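Local coordinates for protein BvnE (Penicillium brevicompactum, PDB 6U9I) that probably catalyses the stereoselective semipinacol rearrangement in the fungal assembly of brevianamides, acting as an isomerase (pinacolase), at residues K96-L101 and M117-F122; R48-S53 and D131-A136; A105-G110 and E146-A151; H40-C45 and G126-D131. All coordinates share one frame; numbering follows the deposited sequence.

Contact 1: K96-L101 and M117-F122; sequences KVVMHL and MVVLTF
K96 and T121 lie side by side at one end of the contact. The lysine chain runs extended to CE and then bends at its last torsion (chi4 -77°). That bend turns the amine back to T121, and NZ donates to OG1 at 2.8 Å. V98 and V119 follow on the same face. They also point the same way, and the branch CG2 of V98 meets CG2 of V119 at 4.0 Å. At the other end M117 is bent at chi2 and chi3, which carries its methyl over the ring of H100. CE sits 3.9 Å from the ring centroid of H100, 24° off the normal, as a CH-pi contact. E115 takes the NE2 of this histidine in a hydrogen bond. The two segments are neighbouring antiparallel strands of a beta hairpin, 96-107 with 110-122, within the mixed sheet. V97 and L120 form one hydrogen-bonded pair, with V97 N to L120 O at 2.8 Å. M99 and V118 form the next. The side chains of these pairs fill the other face. There CE of M99 reaches CD1 of L120 at 3.7 Å, and CG2 of V97 meets the edge of the F122 ring, near its plane. Helix 14-31 packs on this face through A22, W25 and L18. On the K96 face, V98 and M117 of the second subunit pack on V98 and M117 of this chain.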
loop_
_atom_site.group_PDB
_atom_site.type_symbol
_atom_site.label_atom_id
_atom_site.label_comp_id
_atom_site.label_asym_id
_atom_site.label_seq_id
_atom_site.Cartn_x
_atom_site.Cartn_y
_atom_site.Cartn_z
ATOM N N LYS A 96 1.331 -14.314 0.912
ATOM C CA LYS A 96 1.556 -12.879 1.025
ATOM C C LYS A 96 0.801 -12.319 2.224
ATOM O O LYS A 96 -0.290 -12.789 2.560
ATOM C CB LYS A 96 1.133 -12.149 -0.235
ATOM C CG LYS A 96 2.055 -12.459 -1.412
ATOM C CD LYS A 96 1.654 -11.661 -2.625
ATOM C CE LYS A 96 2.341 -12.187 -3.877
ATOM N NZ LYS A 96 3.782 -11.758 -3.985
ATOM N N VAL A 97 1.410 -11.318 2.866
ATOM C CA VAL A 97 0.767 -10.562 3.945
ATOM C C VAL A 97 0.936 -9.081 3.647
ATOM O O VAL A 97 2.063 -8.614 3.451
ATOM C CB VAL A 97 1.363 -10.889 5.327
ATOM C CG1 VAL A 97 0.651 -10.052 6.425
ATOM C CG2 VAL A 97 1.240 -12.380 5.621
ATOM N N VAL A 98 -0.173 -8.338 3.637
ATOM C CA VAL A 98 -0.154 -6.897 3.384
ATOM C C VAL A 98 -0.432 -6.170 4.694
ATOM O O VAL A 98 -1.350 -6.550 5.425
ATOM C CB VAL A 98 -1.187 -6.511 2.315
ATOM C CG1 VAL A 98 -1.188 -4.997 2.086
ATOM C CG2 VAL A 98 -0.875 -7.249 1.008
ATOM N N MET A 99 0.348 -5.126 4.986
ATOM C CA MET A 99 0.169 -4.374 6.226
ATOM C C MET A 99 0.301 -2.882 5.977
ATOM O O MET A 99 1.246 -2.422 5.330
ATOM C CB MET A 99 1.172 -4.800 7.299
ATOM C CG MET A 99 0.918 -6.227 7.790
ATOM S SD MET A 99 1.976 -6.699 9.156
ATOM C CE MET A 99 3.580 -6.683 8.368
ATOM N N HIS A 100 -0.649 -2.138 6.528
ATOM C CA HIS A 100 -0.631 -0.683 6.530
ATOM C C HIS A 100 0.061 -0.248 7.817
ATOM O O HIS A 100 -0.441 -0.520 8.908
ATOM C CB HIS A 100 -2.071 -0.181 6.458
ATOM C CG HIS A 100 -2.207 1.281 6.184
ATOM N ND1 HIS A 100 -3.402 1.947 6.357
ATOM C CD2 HIS A 100 -1.315 2.205 5.750
ATOM C CE1 HIS A 100 -3.241 3.223 6.042
ATOM N NE2 HIS A 100 -1.984 3.405 5.670
ATOM N N LEU A 101 1.222 0.401 7.697
ATOM C CA LEU A 101 2.128 0.605 8.822
ATOM C C LEU A 101 2.448 2.076 9.028
ATOM O O LEU A 101 2.479 2.866 8.082
ATOM C CB LEU A 101 3.462 -0.134 8.618
ATOM C CG LEU A 101 3.418 -1.648 8.404
ATOM C CD1 LEU A 101 4.831 -2.199 8.172
ATOM C CD2 LEU A 101 2.742 -2.374 9.566
ATOM N N MET A 117 2.473 1.148 2.921
ATOM C CA MET A 117 1.783 -0.100 2.621
ATOM C C MET A 117 2.852 -1.109 2.223
ATOM O O MET A 117 3.568 -0.903 1.234
ATOM C CB MET A 117 0.749 0.087 1.509
ATOM C CG MET A 117 -0.285 -1.022 1.407
ATOM S SD MET A 117 -1.445 -1.056 2.800
ATOM C CE MET A 117 -2.304 0.497 2.611
ATOM N N VAL A 118 2.972 -2.190 2.990
ATOM C CA VAL A 118 4.012 -3.195 2.793
ATOM C C VAL A 118 3.370 -4.492 2.317
ATOM O O VAL A 118 2.301 -4.882 2.800
ATOM C CB VAL A 118 4.807 -3.395 4.104
ATOM C CG1 VAL A 118 5.622 -4.674 4.081
ATOM C CG2 VAL A 118 5.697 -2.176 4.356
ATOM N N VAL A 119 4.016 -5.155 1.354
ATOM C CA VAL A 119 3.602 -6.476 0.888
ATOM C C VAL A 119 4.755 -7.430 1.171
ATOM O O VAL A 119 5.816 -7.331 0.540
ATOM C CB VAL A 119 3.245 -6.492 -0.602
ATOM C CG1 VAL A 119 2.791 -7.904 -1.013
ATOM C CG2 VAL A 119 2.182 -5.434 -0.924
ATOM N N LEU A 120 4.568 -8.317 2.148
ATOM C CA LEU A 120 5.519 -9.379 2.451
ATOM C C LEU A 120 5.131 -10.626 1.665
ATOM O O LEU A 120 3.959 -11.014 1.651
ATOM C CB LEU A 120 5.524 -9.697 3.947
ATOM C CG LEU A 120 5.726 -8.542 4.935
ATOM C CD1 LEU A 120 5.641 -9.044 6.375
ATOM C CD2 LEU A 120 7.068 -7.912 4.705
ATOM N N THR A 121 6.104 -11.255 1.012
ATOM C CA THR A 121 5.907 -12.587 0.447
ATOM C C THR A 121 6.824 -13.552 1.183
ATOM O O THR A 121 8.010 -13.259 1.372
ATOM C CB THR A 121 6.223 -12.633 -1.056
ATOM O OG1 THR A 121 5.497 -11.596 -1.728
ATOM C CG2 THR A 121 5.802 -13.988 -1.633
ATOM N N PHE A 122 6.282 -14.692 1.596
ATOM C CA PHE A 122 7.067 -15.696 2.295
ATOM C C PHE A 122 7.316 -16.890 1.383
ATOM O O PHE A 122 6.697 -17.039 0.325
ATOM C CB PHE A 122 6.370 -16.118 3.591
ATOM C CG PHE A 122 6.300 -15.009 4.607
ATOM C CD1 PHE A 122 7.342 -14.812 5.498
ATOM C CD2 PHE A 122 5.220 -14.148 4.638
ATOM C CE1 PHE A 122 7.304 -13.781 6.424
ATOM C CE2 PHE A 122 5.166 -13.113 5.566
ATOM C CZ PHE A 122 6.204 -12.933 6.452
#

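Contact 2: R48-S53 and D131-A136; sequences RPAPRS and DVIEFA
R48 and D131 cross at about a right angle. The arginine chain is extended from CG to NE. In one of its two deposited conformers, NE donates to D131 OD1 at 2.6 Å, a salt bridge that uses the syn lone pair of the oxygen. The guanidinium and carboxylate planes are turned 43° apart, and OD1 lies somewhat out of the guanidinium plane. NH2 of R48 adds a weak bond to the same oxygen. D131 has its CG anti to the backbone N (chi1 -173°), which brings the carboxylate over to the arginine. A50 and P51 meet F135 at the other end. CB of A50 touches CD2 of F135 at 3.7 Å. P51 crosses that ring at about a right angle in a CH-pi contact, CD over one face, 4.1 Å from the F135 centroid and toward its rim. The peptide bond before P51 is cis. Between these ends the strands 45-50 and 129-136 run parallel, in register R48 with I133 and A50 with F135. E134 is bonded on both sides of P49: its N donates to R48 O at 3.0 Å, and its O accepts from A50 N at 2.9 Å. Strand 110-122 lies next to 129-136, and E115 of the second subunit packs on A50, P51 and F135. The chemistry therefore changes along the pair, from charge pairing at the exposed R48 end to apolar ring packing at the subunit interface.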
loop_
_atom_site.group_PDB
_atom_site.type_symbol
_atom_site.label_atom_id
_atom_site.label_comp_id
_atom_site.label_asym_id
_atom_site.label_seq_id
_atom_site.Cartn_x
_atom_site.Cartn_y
_atom_site.Cartn_z
ATOM N N ARG A 48 12.029 -4.020 -1.924
ATOM C CA ARG A 48 11.793 -3.185 -3.099
ATOM C C ARG A 48 11.108 -1.896 -2.680
ATOM O O ARG A 48 9.899 -1.902 -2.402
ATOM C CB ARG A 48 10.937 -3.918 -4.135
ATOM C CG ARG A 48 11.292 -5.376 -4.369
ATOM C CD ARG A 48 10.228 -6.023 -5.244
ATOM N NE ARG A 48 10.553 -7.403 -5.583
ATOM C CZ ARG A 48 11.287 -7.760 -6.627
ATOM N NH1 ARG A 48 11.776 -6.834 -7.441
ATOM N NH2 ARG A 48 11.532 -9.046 -6.854
ATOM N N PRO A 49 11.818 -0.772 -2.628
ATOM C CA PRO A 49 11.147 0.500 -2.343
ATOM C C PRO A 49 10.183 0.869 -3.459
ATOM O O PRO A 49 10.428 0.605 -4.639
ATOM C CB PRO A 49 12.301 1.508 -2.239
ATOM C CG PRO A 49 13.536 0.678 -2.046
ATOM C CD PRO A 49 13.276 -0.614 -2.759
ATOM N N ALA A 50 9.068 1.470 -3.067
ATOM C CA ALA A 50 8.055 1.957 -3.989
ATOM C C ALA A 50 7.481 3.225 -3.390
ATOM O O ALA A 50 7.626 3.458 -2.186
ATOM C CB ALA A 50 6.946 0.915 -4.222
ATOM N N PRO A 51 6.838 4.081 -4.198
ATOM C CA PRO A 51 6.566 4.004 -5.637
ATOM C C PRO A 51 7.819 4.198 -6.484
ATOM O O PRO A 51 8.865 4.576 -5.956
ATOM C CB PRO A 51 5.572 5.151 -5.867
ATOM C CG PRO A 51 5.895 6.146 -4.795
ATOM C CD PRO A 51 6.236 5.282 -3.588
ATOM N N ARG A 52 7.694 3.933 -7.785
ATOM C CA ARG A 52 8.833 4.053 -8.692
ATOM C C ARG A 52 9.423 5.456 -8.706
ATOM O O ARG A 52 10.624 5.625 -8.977
ATOM C CB ARG A 52 8.409 3.682 -10.106
ATOM C CG ARG A 52 8.192 2.229 -10.356
ATOM C CD ARG A 52 8.361 2.019 -11.845
ATOM N NE ARG A 52 7.845 0.744 -12.297
ATOM C CZ ARG A 52 7.649 0.455 -13.577
ATOM N NH1 ARG A 52 7.924 1.362 -14.506
ATOM N NH2 ARG A 52 7.180 -0.731 -13.915
ATOM N N SER A 53 8.599 6.476 -8.455
ATOM C CA SER A 53 9.073 7.854 -8.526
ATOM C C SER A 53 10.186 8.154 -7.524
ATOM O O SER A 53 10.953 9.099 -7.732
ATOM C CB SER A 53 7.907 8.813 -8.315
ATOM O OG SER A 53 7.426 8.731 -6.983
ATOM N N ASP A 131 10.379 -11.769 -0.191
ATOM C CA ASP A 131 10.230 -10.527 -0.936
ATOM C C ASP A 131 9.496 -9.530 -0.057
ATOM O O ASP A 131 8.586 -9.910 0.677
ATOM C CB ASP A 131 9.444 -10.729 -2.235
ATOM C CG ASP A 131 9.437 -9.484 -3.103
ATOM O OD1 ASP A 131 10.482 -9.213 -3.734
ATOM O OD2 ASP A 131 8.404 -8.774 -3.162
ATOM N N VAL A 132 9.896 -8.263 -0.134
ATOM C CA VAL A 132 9.173 -7.164 0.509
ATOM C C VAL A 132 9.018 -6.036 -0.490
ATOM O O VAL A 132 10.017 -5.569 -1.047
ATOM C CB VAL A 132 9.909 -6.617 1.744
ATOM C CG1 VAL A 132 9.016 -5.633 2.466
ATOM C CG2 VAL A 132 10.317 -7.714 2.638
ATOM N N ILE A 133 7.786 -5.562 -0.686
ATOM C CA ILE A 133 7.557 -4.268 -1.319
ATOM C C ILE A 133 7.219 -3.286 -0.220
ATOM O O ILE A 133 6.309 -3.542 0.575
ATOM C CB ILE A 133 6.408 -4.304 -2.332
ATOM C CG1 ILE A 133 6.670 -5.319 -3.423
ATOM C CG2 ILE A 133 6.174 -2.883 -2.901
ATOM C CD1 ILE A 133 5.449 -5.529 -4.274
ATOM N N GLU A 134 7.926 -2.165 -0.177
ATOM C CA GLU A 134 7.687 -1.130 0.827
ATOM C C GLU A 134 7.223 0.130 0.105
ATOM O O GLU A 134 8.038 0.908 -0.399
ATOM C CB GLU A 134 8.936 -0.882 1.666
ATOM C CG GLU A 134 9.274 -2.042 2.576
ATOM C CD GLU A 134 10.573 -1.853 3.332
ATOM O OE1 GLU A 134 11.335 -0.919 3.000
ATOM O OE2 GLU A 134 10.832 -2.650 4.260
ATOM N N PHE A 135 5.906 0.333 0.059
ATOM C CA PHE A 135 5.313 1.482 -0.627
ATOM C C PHE A 135 5.172 2.615 0.389
ATOM O O PHE A 135 4.272 2.592 1.232
ATOM C CB PHE A 135 3.964 1.083 -1.226
ATOM C CG PHE A 135 3.440 2.039 -2.272
ATOM C CD1 PHE A 135 2.978 3.301 -1.914
ATOM C CD2 PHE A 135 3.362 1.652 -3.604
ATOM C CE1 PHE A 135 2.480 4.190 -2.873
ATOM C CE2 PHE A 135 2.860 2.539 -4.576
ATOM C CZ PHE A 135 2.431 3.802 -4.211
ATOM N N ALA A 136 6.053 3.607 0.304
ATOM C CA ALA A 136 6.149 4.675 1.290
ATOM C C ALA A 136 5.302 5.886 0.901
ATOM O O ALA A 136 4.876 6.045 -0.248
ATOM C CB ALA A 136 7.611 5.113 1.466
#

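Contact 3: A105-G110 and E146-A151; sequences AEAACG and ERQAAA
The chain from A107 to G110 makes a type I beta turn, and its C109 faces the end of the C-terminal helix. The turn links strands 96-107 and 110-122 as the loop of a beta hairpin. A107 N hydrogen-bonds to G110 O at 2.8 Å, and G110 N hydrogen-bonds to A107 O. G110 has a positive phi of 117°, a backbone angle that suits glycine. The other segment is the last part of helix 138-150, where A150 N still hydrogen-bonds to E146 O. The nearest CA atoms across the contact are those of C109 and Q148, 5.8 Å apart. C109 carries the side-chain contact. Its SG stands between its own N and carbonyl carbon (chi1 72°), which directs the sulfur at the helix. The sulfur lies over one face of the R147 guanidinium, 3.7 Å from NH2, and it also meets CG of Q148 at 3.9 Å. CB of C109 faces CB of A151 more distantly. F144, on the same helix, packs on both A107 and C109. R147 bends at chi3, and this brings its guanidinium to the turn. NH2 of R147 donates to the carbonyl O of L111, while NH1 makes a weak bond to the hydroxyl of Y140. The group thus spans the turn and the start of the next strand. The contact lies at the surface, and no other chain of the assembly touches it. Here NH2 of R147 also reaches C109 O at 3.2 Å, from well above the carbonyl plane, and one water bridges that same oxygen, at 2.7 Å, to R147 NE.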
loop_
_atom_site.group_PDB
_atom_site.type_symbol
_atom_site.label_atom_id
_atom_site.label_comp_id
_atom_site.label_asym_id
_atom_site.label_seq_id
_atom_site.Cartn_x
_atom_site.Cartn_y
_atom_site.Cartn_z
ATOM N N ALA A 105 10.489 7.580 14.560
ATOM C CA ALA A 105 11.858 7.577 15.054
ATOM C C ALA A 105 12.260 9.008 15.374
ATOM O O ALA A 105 11.563 9.964 15.028
ATOM C CB ALA A 105 12.822 6.951 14.052
ATOM N N GLU A 106 13.399 9.138 16.046
ATOM C CA GLU A 106 13.931 10.429 16.455
ATOM C C GLU A 106 15.283 10.605 15.789
ATOM O O GLU A 106 16.172 9.760 15.943
ATOM C CB GLU A 106 14.035 10.518 17.984
ATOM C CG GLU A 106 12.674 10.644 18.667
ATOM C CD GLU A 106 12.670 10.191 20.124
ATOM O OE1 GLU A 106 13.760 10.004 20.704
ATOM O OE2 GLU A 106 11.565 10.018 20.690
ATOM N N ALA A 107 15.420 11.672 15.018
ATOM C CA ALA A 107 16.629 11.951 14.262
ATOM C C ALA A 107 17.181 13.312 14.682
ATOM O O ALA A 107 16.585 14.017 15.499
ATOM C CB ALA A 107 16.338 11.892 12.761
ATOM N N ALA A 108 18.340 13.679 14.126
ATOM C CA ALA A 108 18.923 14.976 14.455
ATOM C C ALA A 108 18.000 16.110 14.023
ATOM O O ALA A 108 17.823 17.090 14.756
ATOM C CB ALA A 108 20.300 15.121 13.806
ATOM N N CYS A 109 17.378 15.985 12.850
ATOM C CA CYS A 109 16.478 17.018 12.349
ATOM C C CYS A 109 15.106 16.992 13.010
ATOM O O CYS A 109 14.242 17.787 12.628
ATOM C CB CYS A 109 16.309 16.893 10.829
ATOM S SG CYS A 109 15.310 15.475 10.284
ATOM N N GLY A 110 14.879 16.114 13.987
ATOM C CA GLY A 110 13.597 16.019 14.654
ATOM C C GLY A 110 12.944 14.665 14.423
ATOM O O GLY A 110 13.628 13.654 14.219
ATOM N N GLU A 146 14.985 16.578 2.518
ATOM C CA GLU A 146 15.243 18.013 2.614
ATOM C C GLU A 146 15.585 18.420 4.043
ATOM O O GLU A 146 16.582 19.114 4.278
ATOM C CB GLU A 146 14.025 18.798 2.117
ATOM C CG GLU A 146 13.634 18.528 0.672
ATOM C CD GLU A 146 12.239 19.048 0.334
ATOM O OE1 GLU A 146 11.814 18.897 -0.832
ATOM O OE2 GLU A 146 11.568 19.603 1.233
ATOM N N ARG A 147 14.760 18.003 5.012
ATOM C CA ARG A 147 14.999 18.370 6.409
ATOM C C ARG A 147 16.355 17.886 6.902
ATOM O O ARG A 147 16.986 18.551 7.733
ATOM C CB ARG A 147 13.905 17.804 7.313
ATOM C CG ARG A 147 12.549 18.436 7.158
ATOM C CD ARG A 147 11.508 17.592 7.871
ATOM N NE ARG A 147 11.882 17.367 9.265
ATOM C CZ ARG A 147 11.415 16.376 10.015
ATOM N NH1 ARG A 147 10.561 15.497 9.501
ATOM N NH2 ARG A 147 11.811 16.255 11.273
ATOM N N GLN A 148 16.801 16.741 6.411
ATOM C CA GLN A 148 18.065 16.177 6.808
ATOM C C GLN A 148 19.200 16.955 6.181
ATOM O O GLN A 148 20.171 17.247 6.864
ATOM C CB GLN A 148 18.154 14.675 6.512
ATOM C CG GLN A 148 17.567 13.760 7.576
ATOM C CD GLN A 148 18.291 12.432 7.665
ATOM O OE1 GLN A 148 18.576 11.813 6.638
ATOM N NE2 GLN A 148 18.613 11.992 8.901
ATOM N N ALA A 149 19.094 17.284 4.911
ATOM C CA ALA A 149 20.105 18.079 4.227
ATOM C C ALA A 149 20.309 19.421 4.919
ATOM O O ALA A 149 21.448 19.863 5.109
ATOM C CB ALA A 149 19.703 18.285 2.773
ATOM N N ALA A 150 19.214 20.077 5.313
ATOM C CA ALA A 150 19.319 21.371 5.979
ATOM C C ALA A 150 20.084 21.270 7.293
ATOM O O ALA A 150 20.771 22.221 7.685
ATOM C CB ALA A 150 17.924 21.953 6.215
ATOM N N ALA A 151 19.988 20.136 7.980
ATOM C CA ALA A 151 20.714 19.938 9.230
ATOM C C ALA A 151 22.127 19.427 8.966
ATOM O O ALA A 151 22.723 19.724 7.927
ATOM C CB ALA A 151 19.960 18.972 10.137
HETATM O O HOH W 1 13.197 19.558 10.857
#

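Contact 4: H40-C45 and G126-D131; sequences HRTEEC and GTLLRD
L129, R41 and C45 form the buried side of the contact. L129 holds its CG trans to the backbone N (chi1 -176°), and the chain lies beside that of R41, both pointing the same way. CD2 of L129 meets CG of R41 at 4.0 Å. SG of C45 lies 4.1 Å from CG of L129. In one of two deposited R41 conformers, the same sulfur sits over the centre of the guanidinium. That guanidinium is held by other partners, with NE bonded to OD1 of N61 and NH2 to OG1 of T47. W25 of helix 14-31 and L120 and F122 of strand 110-122 also press on L129. The short segment 41-42 pairs with strand 129-136 as a parallel bridge, R41 with L129. Two backbone bonds lie here: L129 N donates to H40 O at 2.9 Å, and T42 N donates to L129 O at 2.8 Å. T42 to C45 then forms a type I beta turn and the chain rounds a corner. Next along the other segment R130 and D131 both face T121 in a classic beta bulge. On the outer side H40 and R130 are exposed. CD2 of L128 lies against the backbone carbon of H40 at 3.6 Å, while the imidazole leads away. CG2 of T42 touches CB of L128 at 3.8 Å as the two side chains slant past each other. CB of R130 lies near OG1 of T42, and the R130 guanidinium leads off.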
loop_
_atom_site.group_PDB
_atom_site.type_symbol
_atom_site.label_atom_id
_atom_site.label_comp_id
_atom_site.label_asym_id
_atom_site.label_seq_id
_atom_site.Cartn_x
_atom_site.Cartn_y
_atom_site.Cartn_z
ATOM N N HIS A 40 15.599 -13.805 9.224
ATOM C CA HIS A 40 14.501 -14.661 8.752
ATOM C C HIS A 40 14.091 -14.322 7.319
ATOM O O HIS A 40 12.904 -14.221 6.995
ATOM C CB HIS A 40 13.294 -14.585 9.689
ATOM C CG HIS A 40 13.629 -14.897 11.114
ATOM N ND1 HIS A 40 13.885 -16.178 11.551
ATOM C CD2 HIS A 40 13.779 -14.093 12.192
ATOM C CE1 HIS A 40 14.158 -16.153 12.844
ATOM N NE2 HIS A 40 14.108 -14.898 13.256
ATOM N N ARG A 41 15.091 -14.158 6.464
ATOM C CA ARG A 41 14.897 -13.921 5.043
ATOM C C ARG A 41 15.558 -15.045 4.256
ATOM O O ARG A 41 16.551 -15.630 4.705
ATOM C CB ARG A 41 15.483 -12.561 4.613
ATOM C CG ARG A 41 14.664 -11.344 5.057
ATOM C CD ARG A 41 15.458 -10.034 5.019
ATOM N NE ARG A 41 15.916 -9.649 3.680
ATOM C CZ ARG A 41 15.378 -8.683 2.932
ATOM N NH1 ARG A 41 15.885 -8.408 1.732
ATOM N NH2 ARG A 41 14.345 -7.987 3.379
ATOM N N THR A 42 15.002 -15.346 3.086
ATOM C CA THR A 42 15.677 -16.269 2.175
ATOM C C THR A 42 16.951 -15.625 1.629
ATOM O O THR A 42 17.149 -14.413 1.713
ATOM C CB THR A 42 14.778 -16.658 1.004
ATOM O OG1 THR A 42 14.490 -15.481 0.237
ATOM C CG2 THR A 42 13.501 -17.308 1.475
ATOM N N GLU A 43 17.814 -16.447 1.012
ATOM C CA GLU A 43 19.087 -15.906 0.542
ATOM C C GLU A 43 18.897 -14.892 -0.580
ATOM O O GLU A 43 19.664 -13.929 -0.671
ATOM C CB GLU A 43 20.021 -17.037 0.094
ATOM C CG GLU A 43 20.345 -18.028 1.217
ATOM C CD GLU A 43 20.880 -17.342 2.475
ATOM O OE1 GLU A 43 20.473 -17.742 3.591
ATOM O OE2 GLU A 43 21.710 -16.410 2.350
ATOM N N GLU A 44 17.866 -15.061 -1.407
ATOM C CA GLU A 44 17.635 -14.202 -2.561
ATOM C C GLU A 44 16.668 -13.062 -2.273
ATOM O O GLU A 44 16.372 -12.276 -3.178
ATOM C CB GLU A 44 17.103 -15.036 -3.727
ATOM C CG GLU A 44 17.956 -16.251 -4.074
ATOM C CD GLU A 44 19.110 -15.913 -4.996
ATOM O OE1 GLU A 44 18.903 -15.116 -5.937
ATOM O OE2 GLU A 44 20.220 -16.451 -4.782
ATOM N N CYS A 45 16.191 -12.945 -1.038
ATOM C CA CYS A 45 15.213 -11.919 -0.683
ATOM C C CYS A 45 15.692 -10.512 -1.036
ATOM O O CYS A 45 16.840 -10.145 -0.778
ATOM C CB CYS A 45 14.919 -12.007 0.814
ATOM S SG CYS A 45 13.487 -11.023 1.319
ATOM N N GLY A 126 5.980 -20.607 4.626
ATOM C CA GLY A 126 5.570 -19.445 5.393
ATOM C C GLY A 126 6.489 -19.072 6.532
ATOM O O GLY A 126 6.059 -18.374 7.451
ATOM N N THR A 127 7.751 -19.497 6.489
ATOM C CA THR A 127 8.683 -19.365 7.600
ATOM C C THR A 127 9.863 -18.457 7.309
ATOM O O THR A 127 10.622 -18.153 8.231
ATOM C CB THR A 127 9.243 -20.736 7.991
ATOM O OG1 THR A 127 9.969 -21.273 6.871
ATOM C CG2 THR A 127 8.115 -21.685 8.384
ATOM N N LEU A 128 10.065 -18.057 6.056
ATOM C CA LEU A 128 11.124 -17.137 5.690
ATOM C C LEU A 128 10.568 -16.120 4.711
ATOM O O LEU A 128 9.820 -16.475 3.797
ATOM C CB LEU A 128 12.311 -17.864 5.039
ATOM C CG LEU A 128 13.209 -18.732 5.918
ATOM C CD1 LEU A 128 14.269 -19.372 5.033
ATOM C CD2 LEU A 128 13.860 -17.900 7.005
ATOM N N LEU A 129 10.949 -14.865 4.902
ATOM C CA LEU A 129 10.564 -13.789 3.998
ATOM C C LEU A 129 11.373 -13.863 2.704
ATOM O O LEU A 129 12.604 -13.874 2.740
ATOM C CB LEU A 129 10.800 -12.450 4.687
ATOM C CG LEU A 129 10.395 -11.168 3.991
ATOM C CD1 LEU A 129 8.875 -11.106 3.799
ATOM C CD2 LEU A 129 10.882 -10.054 4.896
ATOM N N ARG A 130 10.687 -13.884 1.556
ATOM C CA ARG A 130 11.384 -13.964 0.274
ATOM C C ARG A 130 11.248 -12.704 -0.572
ATOM O O ARG A 130 11.963 -12.568 -1.569
ATOM C CB ARG A 130 10.897 -15.179 -0.535
ATOM C CG ARG A 130 9.486 -15.042 -1.101
ATOM C CD ARG A 130 9.088 -16.265 -1.951
ATOM N NE ARG A 130 9.977 -16.428 -3.110
ATOM C CZ ARG A 130 9.908 -17.455 -3.950
ATOM N NH1 ARG A 130 10.743 -17.545 -4.992
ATOM N NH2 ARG A 130 8.991 -18.386 -3.758
ATOM N N ASP A 131 10.379 -11.769 -0.191
ATOM C CA ASP A 131 10.230 -10.527 -0.936
ATOM C C ASP A 131 9.496 -9.530 -0.057
ATOM O O ASP A 131 8.586 -9.910 0.677
ATOM C CB ASP A 131 9.444 -10.729 -2.235
ATOM C CG ASP A 131 9.437 -9.484 -3.103
ATOM O OD1 ASP A 131 10.482 -9.213 -3.734
ATOM O OD2 ASP A 131 8.404 -8.774 -3.162
#

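In the fold
Contact 1 is the buried core, contacts 2 and 4 are partly buried, and contact 3 lies at the surface. Contacts 2 and 4 share D131 and both use strand 129-136, which neighbours strand 110-122 of contact 1, with a probable hydrogen bond from T121 N to D131 O, 2.8 Å. Contacts 1 and 3 use the same hairpin, contact 3 joining its turn to helix 138-150; their centres are about 28 Å apart. Contact 1 is mostly apolar, with regular backbone bonding. Contact 2 adds a salt bridge at its more open end. Contact 4 joins a short, weakly bonded strand to the sheet. Contact 3 relies on an arginine and a water. Contacts 1 and 2 also touch the second subunit.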